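Local coordinates for protein oligogalacturonate lyase (Yersinia enterocolitica subsp. enterocolitica, PDB 3PE7) that cleaves oligogalacturonates by beta-elimination in the cytoplasm, using a seven-bladed beta-propeller that carries a manganese ion, at residues I7-D12 and R25-D30; L190-Y195 and T241-V246; R264-A269 and T280-C285. All coordinates share one frame; numbering follows the deposited sequence.

Contact 1 (I7-D12 and R25-D30)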
loop_
_atom_site.group_PDB
_atom_site.type_symbol
_atom_site.label_atom_id
_atom_site.label_comp_id
_atom_site.label_asym_id
_atom_site.label_seq_id
_atom_site.Cartn_x
_atom_site.Cartn_y
_atom_site.Cartn_z
ATOM N N ILE A 7 -3.612 3.624 -25.266
ATOM C CA ILE A 7 -3.905 5.055 -25.338
ATOM C C ILE A 7 -2.643 5.845 -25.058
ATOM O O ILE A 7 -1.892 5.501 -24.143
ATOM C CB ILE A 7 -5.004 5.512 -24.357
ATOM C CG1 ILE A 7 -4.780 4.928 -22.968
ATOM C CG2 ILE A 7 -6.368 5.147 -24.898
ATOM C CD1 ILE A 7 -5.554 5.641 -21.908
ATOM N N PRO A 8 -2.396 6.896 -25.861
ATOM C CA PRO A 8 -1.232 7.745 -25.617
ATOM C C PRO A 8 -1.517 8.782 -24.537
ATOM O O PRO A 8 -2.585 9.405 -24.527
ATOM C CB PRO A 8 -1.001 8.423 -26.969
ATOM C CG PRO A 8 -2.362 8.472 -27.610
ATOM C CD PRO A 8 -3.104 7.247 -27.110
ATOM N N LEU A 9 -0.574 8.961 -23.621
ATOM C CA LEU A 9 -0.761 9.962 -22.586
ATOM C C LEU A 9 0.220 11.099 -22.766
ATOM O O LEU A 9 1.351 10.880 -23.194
ATOM C CB LEU A 9 -0.589 9.342 -21.205
ATOM C CG LEU A 9 -1.513 8.175 -20.861
ATOM C CD1 LEU A 9 -1.210 7.741 -19.449
ATOM C CD2 LEU A 9 -2.969 8.568 -21.004
ATOM N N THR A 10 -0.215 12.298 -22.404
ATOM C CA THR A 10 0.676 13.447 -22.338
ATOM C C THR A 10 1.265 13.566 -20.937
ATOM O O THR A 10 0.555 13.374 -19.949
ATOM C CB THR A 10 -0.096 14.740 -22.685
ATOM O OG1 THR A 10 -0.637 14.646 -24.003
ATOM C CG2 THR A 10 0.803 15.942 -22.614
ATOM N N PHE A 11 2.566 13.831 -20.851
ATOM C CA PHE A 11 3.249 14.003 -19.573
ATOM C C PHE A 11 3.489 15.497 -19.426
ATOM O O PHE A 11 4.189 16.111 -20.260
ATOM C CB PHE A 11 4.606 13.286 -19.570
ATOM C CG PHE A 11 4.536 11.779 -19.440
ATOM C CD1 PHE A 11 5.718 11.048 -19.324
ATOM C CD2 PHE A 11 3.312 11.099 -19.405
ATOM C CE1 PHE A 11 5.709 9.661 -19.209
ATOM C CE2 PHE A 11 3.270 9.716 -19.289
ATOM C CZ PHE A 11 4.475 8.974 -19.177
ATOM N N ASP A 12 2.935 16.095 -18.381
ATOM C CA ASP A 12 3.032 17.543 -18.208
ATOM C C ASP A 12 3.979 17.906 -17.066
ATOM O O ASP A 12 3.707 17.614 -15.890
ATOM C CB ASP A 12 1.645 18.154 -18.006
ATOM C CG ASP A 12 0.766 18.007 -19.241
ATOM O OD1 ASP A 12 1.117 18.593 -20.278
ATOM O OD2 ASP A 12 -0.260 17.318 -19.187
ATOM N N ARG A 25 3.218 15.322 -14.239
ATOM C CA ARG A 25 1.914 14.655 -14.171
ATOM C C ARG A 25 1.799 13.681 -15.338
ATOM O O ARG A 25 2.029 14.055 -16.497
ATOM C CB ARG A 25 0.800 15.682 -14.278
ATOM C CG ARG A 25 -0.593 15.103 -14.047
ATOM C CD ARG A 25 -1.616 16.195 -14.076
ATOM N NE ARG A 25 -1.744 16.761 -15.425
ATOM C CZ ARG A 25 -2.249 17.961 -15.682
ATOM N NH1 ARG A 25 -2.666 18.738 -14.694
ATOM N NH2 ARG A 25 -2.330 18.385 -16.949
ATOM N N LEU A 26 1.426 12.445 -15.022
ATOM C CA LEU A 26 1.473 11.358 -16.007
ATOM C C LEU A 26 0.130 11.067 -16.664
ATOM O O LEU A 26 0.083 10.457 -17.731
ATOM C CB LEU A 26 1.984 10.078 -15.346
ATOM C CG LEU A 26 3.346 10.111 -14.643
ATOM C CD1 LEU A 26 3.605 8.762 -13.997
ATOM C CD2 LEU A 26 4.467 10.450 -15.613
ATOM N N THR A 27 -0.956 11.475 -16.012
ATOM C CA THR A 27 -2.310 11.113 -16.456
ATOM C C THR A 27 -3.187 12.368 -16.534
ATOM O O THR A 27 -2.910 13.370 -15.835
ATOM C CB THR A 27 -2.963 10.070 -15.493
ATOM O OG1 THR A 27 -3.034 10.622 -14.177
ATOM C CG2 THR A 27 -2.149 8.775 -15.450
ATOM N N PRO A 28 -4.224 12.337 -17.393
ATOM C CA PRO A 28 -5.053 13.522 -17.603
ATOM C C PRO A 28 -6.114 13.685 -16.509
ATOM O O PRO A 28 -6.871 12.742 -16.262
ATOM C CB PRO A 28 -5.708 13.251 -18.970
ATOM C CG PRO A 28 -5.803 11.742 -19.051
ATOM C CD PRO A 28 -4.597 11.218 -18.296
ATOM N N PRO A 29 -6.181 14.873 -15.874
ATOM C CA PRO A 29 -7.029 15.037 -14.693
ATOM C C PRO A 29 -8.521 15.184 -15.007
ATOM O O PRO A 29 -9.298 15.517 -14.111
ATOM C CB PRO A 29 -6.453 16.291 -14.018
ATOM C CG PRO A 29 -5.843 17.072 -15.136
ATOM C CD PRO A 29 -5.268 16.020 -16.053
ATOM N N ASP A 30 -8.911 14.942 -16.257
ATOM C CA ASP A 30 -10.332 14.775 -16.553
ATOM C C ASP A 30 -10.730 13.300 -16.518
ATOM O O ASP A 30 -11.897 12.967 -16.778
ATOM C CB ASP A 30 -10.715 15.403 -17.906
ATOM C CG ASP A 30 -10.151 14.644 -19.077
ATOM O OD1 ASP A 30 -8.949 14.288 -19.067
ATOM O OD2 ASP A 30 -10.929 14.363 -20.013
HETATM O O HOH W 1 -0.770 15.074 -17.558
#
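Asp-12 and Arg-25 form an antiparallel hydrogen-bonded pair. Asp-12 N gives to Arg-25 O and Arg-25 N gives to Asp-12 O, each at 2.9 Å. The carbonyl of Arg-25 also receives a CA-H...O contact from Phe-11 CA.

The two side chains run side by side on the same face and join in a salt bridge. Arg-25 NH2 reaches Asp-12 OD2 at 3.2 Å, from above the carboxylate plane. The bond is bent (146°), with OD2 tilted from the guanidinium plane, and the two planes are 82° apart. The arginine bends at its third torsion (chi3 68°), which turns the guanidinium back to the aspartate. Water 1 accepts from Arg-25 NE at 2.9 Å. It also lies 2.8 Å from Asp-12 OD2 and probably adds a second link. Pro-29 CD lies over one guanidinium face.

Leu-26 CD2 sits almost on the normal of the Phe-11 ring, 3.7 Å from the centroid, in a CH-pi contact. Leu-9 CD2 meets Pro-28 CD at 4.1 Å, while Leu-9 CD1 touches a backbone carbonyl, Leu-26 O, at 3.5 Å.

Leu-65 of strand 61-66 packs against Leu-9, Phe-11 and Leu-26. The contact lies between the sheet of strand 6-8 and the one in which strands 12-15 and 22-25, from the start of the chain, join 364-369 and 376-381, from its end. Many beta-propellers close their ring this way.

Contact 2 (L190-Y195 and T241-V246)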
loop_
_atom_site.group_PDB
_atom_site.type_symbol
_atom_site.label_atom_id
_atom_site.label_comp_id
_atom_site.label_asym_id
_atom_site.label_seq_id
_atom_site.Cartn_x
_atom_site.Cartn_y
_atom_site.Cartn_z
ATOM N N LEU A 190 -8.628 -9.093 12.528
ATOM C CA LEU A 190 -7.253 -9.210 12.035
ATOM C C LEU A 190 -7.105 -8.496 10.702
ATOM O O LEU A 190 -8.026 -8.481 9.876
ATOM C CB LEU A 190 -6.874 -10.681 11.878
ATOM C CG LEU A 190 -7.000 -11.505 13.162
ATOM C CD1 LEU A 190 -6.565 -12.923 12.876
ATOM C CD2 LEU A 190 -6.196 -10.916 14.318
ATOM N N GLY A 191 -5.937 -7.898 10.490
ATOM C CA GLY A 191 -5.712 -7.119 9.282
ATOM C C GLY A 191 -4.269 -7.121 8.806
ATOM O O GLY A 191 -3.365 -7.618 9.494
ATOM N N HIS A 192 -4.086 -6.570 7.611
ATOM C CA HIS A 192 -2.765 -6.250 7.025
ATOM C C HIS A 192 -1.703 -7.358 7.196
ATOM O O HIS A 192 -0.614 -7.091 7.739
ATOM C CB HIS A 192 -2.256 -4.896 7.572
ATOM C CG HIS A 192 -1.123 -4.294 6.780
ATOM N ND1 HIS A 192 -0.107 -3.568 7.375
ATOM C CD2 HIS A 192 -0.836 -4.324 5.457
ATOM C CE1 HIS A 192 0.757 -3.185 6.452
ATOM N NE2 HIS A 192 0.331 -3.616 5.277
ATOM N N PRO A 193 -2.003 -8.595 6.762
ATOM C CA PRO A 193 -0.921 -9.587 6.855
ATOM C C PRO A 193 0.117 -9.347 5.760
ATOM O O PRO A 193 -0.243 -9.097 4.615
ATOM C CB PRO A 193 -1.644 -10.922 6.646
ATOM C CG PRO A 193 -2.837 -10.558 5.786
ATOM C CD PRO A 193 -3.267 -9.216 6.315
ATOM N N ILE A 194 1.396 -9.415 6.122
ATOM C CA ILE A 194 2.467 -9.120 5.179
ATOM C C ILE A 194 3.624 -10.094 5.444
ATOM O O ILE A 194 4.180 -10.109 6.550
ATOM C CB ILE A 194 2.934 -7.632 5.287
ATOM C CG1 ILE A 194 2.978 -7.171 6.750
ATOM C CG2 ILE A 194 2.011 -6.691 4.422
ATOM C CD1 ILE A 194 3.548 -5.759 7.023
ATOM N N TYR A 195 3.950 -10.913 4.447
ATOM C CA TYR A 195 5.167 -11.758 4.498
ATOM C C TYR A 195 6.394 -10.862 4.721
ATOM O O TYR A 195 6.513 -9.818 4.086
ATOM C CB TYR A 195 5.364 -12.515 3.180
ATOM C CG TYR A 195 4.825 -13.929 3.156
ATOM C CD1 TYR A 195 3.794 -14.293 2.279
ATOM C CD2 TYR A 195 5.377 -14.917 3.980
ATOM C CE1 TYR A 195 3.305 -15.610 2.250
ATOM C CE2 TYR A 195 4.906 -16.206 3.961
ATOM C CZ TYR A 195 3.875 -16.554 3.094
ATOM O OH TYR A 195 3.432 -17.846 3.077
ATOM N N THR A 241 1.077 2.699 14.418
ATOM C CA THR A 241 0.331 2.608 13.174
ATOM C C THR A 241 1.317 2.676 12.015
ATOM O O THR A 241 2.539 2.837 12.251
ATOM C CB THR A 241 -0.732 3.753 13.092
ATOM O OG1 THR A 241 -1.577 3.553 11.949
ATOM C CG2 THR A 241 -0.066 5.118 13.056
ATOM N N HIS A 242 0.790 2.551 10.789
ATOM C CA HIS A 242 1.574 2.730 9.560
ATOM C C HIS A 242 2.699 1.720 9.414
ATOM O O HIS A 242 3.710 2.006 8.762
ATOM C CB HIS A 242 2.144 4.156 9.470
ATOM C CG HIS A 242 1.094 5.228 9.476
ATOM N ND1 HIS A 242 1.401 6.570 9.390
ATOM C CD2 HIS A 242 -0.258 5.153 9.542
ATOM C CE1 HIS A 242 0.286 7.277 9.446
ATOM N NE2 HIS A 242 -0.737 6.439 9.526
ATOM N N GLU A 243 2.519 0.539 10.008
ATOM C CA GLU A 243 3.588 -0.466 9.973
ATOM C C GLU A 243 3.824 -0.982 8.551
ATOM O O GLU A 243 2.894 -1.127 7.747
ATOM C CB GLU A 243 3.335 -1.627 10.964
ATOM C CG GLU A 243 2.274 -2.657 10.524
ATOM C CD GLU A 243 0.842 -2.183 10.743
ATOM O OE1 GLU A 243 0.637 -1.128 11.411
ATOM O OE2 GLU A 243 -0.088 -2.870 10.239
ATOM N N PHE A 244 5.094 -1.211 8.235
ATOM C CA PHE A 244 5.473 -1.812 6.963
ATOM C C PHE A 244 6.835 -2.488 7.113
ATOM O O PHE A 244 7.611 -2.142 8.012
ATOM C CB PHE A 244 5.491 -0.800 5.800
ATOM C CG PHE A 244 6.574 0.244 5.896
ATOM C CD1 PHE A 244 7.758 0.118 5.148
ATOM C CD2 PHE A 244 6.421 1.356 6.721
ATOM C CE1 PHE A 244 8.764 1.098 5.228
ATOM C CE2 PHE A 244 7.398 2.341 6.800
ATOM C CZ PHE A 244 8.580 2.215 6.048
ATOM N N TRP A 245 7.098 -3.471 6.256
ATOM C CA TRP A 245 8.425 -4.066 6.149
ATOM C C TRP A 245 9.327 -3.183 5.292
ATOM O O TRP A 245 8.953 -2.805 4.178
ATOM C CB TRP A 245 8.364 -5.447 5.472
ATOM C CG TRP A 245 7.794 -6.566 6.338
ATOM C CD1 TRP A 245 6.618 -7.258 6.119
ATOM C CD2 TRP A 245 8.363 -7.104 7.528
ATOM N NE1 TRP A 245 6.442 -8.210 7.106
ATOM C CE2 TRP A 245 7.487 -8.120 7.992
ATOM C CE3 TRP A 245 9.536 -6.834 8.249
ATOM C CZ2 TRP A 245 7.758 -8.878 9.136
ATOM C CZ3 TRP A 245 9.810 -7.587 9.399
ATOM C CH2 TRP A 245 8.911 -8.588 9.837
ATOM N N VAL A 246 10.528 -2.883 5.787
ATOM C CA VAL A 246 11.571 -2.397 4.859
ATOM C C VAL A 246 11.681 -3.469 3.767
ATOM O O VAL A 246 11.667 -4.659 4.078
ATOM C CB VAL A 246 12.931 -2.201 5.563
ATOM C CG1 VAL A 246 13.951 -1.534 4.616
ATOM C CG2 VAL A 246 12.764 -1.339 6.810
HETATM O O HOH W 2 0.697 -5.521 10.162
#
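His-192 ND1 donates to Glu-243 OE2 at 2.9 Å, in a nearly straight bond (174°). The carboxylate oxygen lies in the plane of the imidazole, at its edge. The histidine, in turn, meets OE2 from above the carboxylate plane. Glu-243 bends at its second torsion (chi2 -79°), which brings its end to the ring. Its other oxygen, OE1, forms a salt bridge with Arg-217, so the carboxylate is held at both oxygens. Water 2 donates to Glu-243 OE2 and to His-192 O.

A second bond runs from Trp-245 NE1 to Ile-194 O at 3.0 Å. The acceptor lies in the indole plane, but the donor stands well above the carbonyl plane. Beside this bond, Ile-194 CD1 touches Trp-245 CD1 at 3.5 Å.

Segments 190-195 and 241-245 run 20° from parallel. Their axes are 8.3 Å apart at closest approach, too far for backbone pairing, so side chains span the gap. The contact joins the first strands of two propeller blades, with the His-192 side chain about 10 Å from the bound manganese ion. Strands 202-207 and 252-258 are their neighbours within the blades. Phe-244 packs against strand 287-290 of a third blade.

Contact 3 (R264-A269 and T280-C285)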
loop_
_atom_site.group_PDB
_atom_site.type_symbol
_atom_site.label_atom_id
_atom_site.label_comp_id
_atom_site.label_asym_id
_atom_site.label_seq_id
_atom_site.Cartn_x
_atom_site.Cartn_y
_atom_site.Cartn_z
ATOM N N ARG A 264 4.914 12.975 16.358
ATOM C CA ARG A 264 4.977 11.631 15.810
ATOM C C ARG A 264 6.426 11.221 15.674
ATOM O O ARG A 264 7.280 12.065 15.412
ATOM C CB ARG A 264 4.334 11.617 14.416
ATOM C CG ARG A 264 2.900 11.102 14.363
ATOM C CD ARG A 264 1.919 12.034 14.995
ATOM N NE ARG A 264 0.539 11.643 14.669
ATOM C CZ ARG A 264 -0.527 12.021 15.375
ATOM N NH1 ARG A 264 -1.742 11.624 15.015
ATOM N NH2 ARG A 264 -0.385 12.793 16.445
ATOM N N PHE A 265 6.685 9.916 15.810
ATOM C CA PHE A 265 8.042 9.366 15.733
ATOM C C PHE A 265 8.098 8.109 14.872
ATOM O O PHE A 265 7.205 7.265 14.946
ATOM C CB PHE A 265 8.567 9.048 17.140
ATOM C CG PHE A 265 8.730 10.265 18.001
ATOM C CD1 PHE A 265 9.923 10.971 17.996
ATOM C CD2 PHE A 265 7.670 10.728 18.789
ATOM C CE1 PHE A 265 10.063 12.131 18.772
ATOM C CE2 PHE A 265 7.815 11.871 19.574
ATOM C CZ PHE A 265 9.009 12.563 19.560
ATOM N N ILE A 266 9.135 8.013 14.043
ATOM C CA ILE A 266 9.419 6.771 13.304
ATOM C C ILE A 266 10.237 5.827 14.184
ATOM O O ILE A 266 11.248 6.246 14.783
ATOM C CB ILE A 266 10.193 7.029 11.980
ATOM C CG1 ILE A 266 9.447 8.031 11.091
ATOM C CG2 ILE A 266 10.455 5.734 11.244
ATOM C CD1 ILE A 266 10.266 8.489 9.868
ATOM N N TYR A 267 9.791 4.574 14.259
ATOM C CA TYR A 267 10.449 3.530 15.046
ATOM C C TYR A 267 10.791 2.364 14.140
ATOM O O TYR A 267 10.180 2.179 13.083
ATOM C CB TYR A 267 9.502 3.010 16.131
ATOM C CG TYR A 267 9.551 3.756 17.447
ATOM C CD1 TYR A 267 10.166 3.198 18.569
ATOM C CD2 TYR A 267 8.992 5.026 17.566
ATOM C CE1 TYR A 267 10.204 3.885 19.790
ATOM C CE2 TYR A 267 9.030 5.716 18.786
ATOM C CZ TYR A 267 9.637 5.137 19.879
ATOM O OH TYR A 267 9.681 5.833 21.071
ATOM N N SER A 268 11.779 1.579 14.554
ATOM C CA SER A 268 12.140 0.358 13.854
ATOM C C SER A 268 12.106 -0.765 14.872
ATOM O O SER A 268 12.450 -0.537 16.038
ATOM C CB SER A 268 13.565 0.499 13.320
ATOM O OG SER A 268 13.750 -0.391 12.247
ATOM N N ALA A 269 11.692 -1.959 14.449
ATOM C CA ALA A 269 11.782 -3.145 15.306
ATOM C C ALA A 269 12.581 -4.215 14.581
ATOM O O ALA A 269 12.309 -4.486 13.421
ATOM C CB ALA A 269 10.403 -3.679 15.615
ATOM N N THR A 280 13.571 8.818 14.586
ATOM C CA THR A 280 13.466 10.267 14.357
ATOM C C THR A 280 12.038 10.752 14.573
ATOM O O THR A 280 11.092 9.963 14.586
ATOM C CB THR A 280 13.959 10.678 12.936
ATOM O OG1 THR A 280 13.984 12.109 12.839
ATOM C CG2 THR A 280 13.046 10.106 11.822
ATOM N N SER A 281 11.885 12.061 14.769
ATOM C CA SER A 281 10.568 12.662 14.840
ATOM C C SER A 281 10.131 12.923 13.398
ATOM O O SER A 281 10.964 12.926 12.487
ATOM C CB SER A 281 10.632 13.968 15.635
ATOM O OG SER A 281 11.548 14.852 15.019
ATOM N N MET A 282 8.832 13.111 13.173
ATOM C CA MET A 282 8.330 13.417 11.835
ATOM C C MET A 282 7.095 14.322 11.938
ATOM O O MET A 282 6.415 14.312 12.965
ATOM C CB MET A 282 7.956 12.117 11.104
ATOM C CG MET A 282 6.810 11.378 11.758
ATOM S SD MET A 282 6.284 9.869 10.924
ATOM C CE MET A 282 6.045 10.379 9.223
ATOM N N PRO A 283 6.795 15.088 10.878
ATOM C CA PRO A 283 5.486 15.723 10.833
ATOM C C PRO A 283 4.403 14.661 10.707
ATOM O O PRO A 283 4.670 13.538 10.246
ATOM C CB PRO A 283 5.516 16.559 9.540
ATOM C CG PRO A 283 6.851 16.448 8.989
ATOM C CD PRO A 283 7.543 15.276 9.623
ATOM N N ALA A 284 3.187 15.010 11.108
ATOM C CA ALA A 284 2.051 14.094 10.989
ATOM C C ALA A 284 1.808 13.776 9.519
ATOM O O ALA A 284 1.490 14.673 8.735
ATOM C CB ALA A 284 0.806 14.717 11.598
ATOM N N CYS A 285 1.971 12.500 9.170
ATOM C CA CYS A 285 1.727 12.014 7.817
ATOM C C CYS A 285 0.706 10.881 7.829
ATOM O O CYS A 285 0.498 10.237 8.857
ATOM C CB CYS A 285 3.042 11.523 7.198
ATOM S SG CYS A 285 4.234 12.826 6.830
HETATM O O HOH W 3 0.427 10.404 11.970
#
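Strands 264-269 and 276-285 form a beta hairpin, the two last strands of one four-stranded antiparallel blade of the propeller. Ile-266 faces Thr-280 as a hydrogen-bonded pair, and Phe-265 faces Ser-281 as a non-hydrogen-bonded pair. Ile-266 N gives to Thr-280 O at 2.8 Å, almost in line with the carbonyl bond. The return bond, Thr-280 N to Ile-266 O, is weak at 3.5 Å. Farther along, Met-282 N gives to Arg-264 O at 2.9 Å, from above the carbonyl plane. CA-H...O contacts from Ser-281 CA to Arg-264 O and from Phe-265 CA to Thr-280 O fill in between.

Ile-266, Thr-280, Arg-264 and Met-282 share one face. Ile-266 and Thr-280 lie alongside each other, and Ile-266 CD1 lies 3.8 Å from Thr-280 CG2. Met-282 crosses Ile-266 at about a right angle, and Met-282 SD rests 3.7 Å from Ile-266 CG1. The methionine has CG between its backbone N and carbonyl carbon (chi1 65°), which brings Met-282 CG to 3.6 Å from Arg-264 CB. Phe-265 and Ser-281 occupy the other face, where Phe-265 CE1 comes 3.7 Å from Ser-281 CB.

The Arg-264 side chain reaches toward Ala-284 and Cys-285. Water 3 lies in the guanidinium plane, accepts from Arg-264 NE and donates to Cys-285 O. Arg-264 NH2 is hydrogen-bonded to Pro-262 O, and the group also makes a cation-pi contact with Tyr-257.

The pairs at Ile-266 and Phe-265 set the strand register. Buried Ile-266 and Met-282, with the Thr-280 methyl, make their face largely apolar, while Arg-264 adds a charge. The arginine has several partners at once, which probably limits its rotation. Its water also ties it to Cys-285, two residues before the manganese ligand His-287.

Contact 2 is the buried one, its centre about 9 Å from the centre of the chain. Contacts 1 and 3 lie farther out and are only partly buried. Contacts 2 and 3 share a sheet, since strands 238-245, 264-269 and 276-285 belong to one blade, and they touch through His-242 CE1 and Cys-285 O. Contact 1 stands apart, with its nearest atoms about 21 Å from either. The chemistry follows the place. Contact 3 pairs strands within a blade through backbone bonds and side-chain packing. Contact 2 joins two blades through side chains. Contact 1 combines one backbone pair with a salt bridge, a water beside it, and apolar packing between sheets.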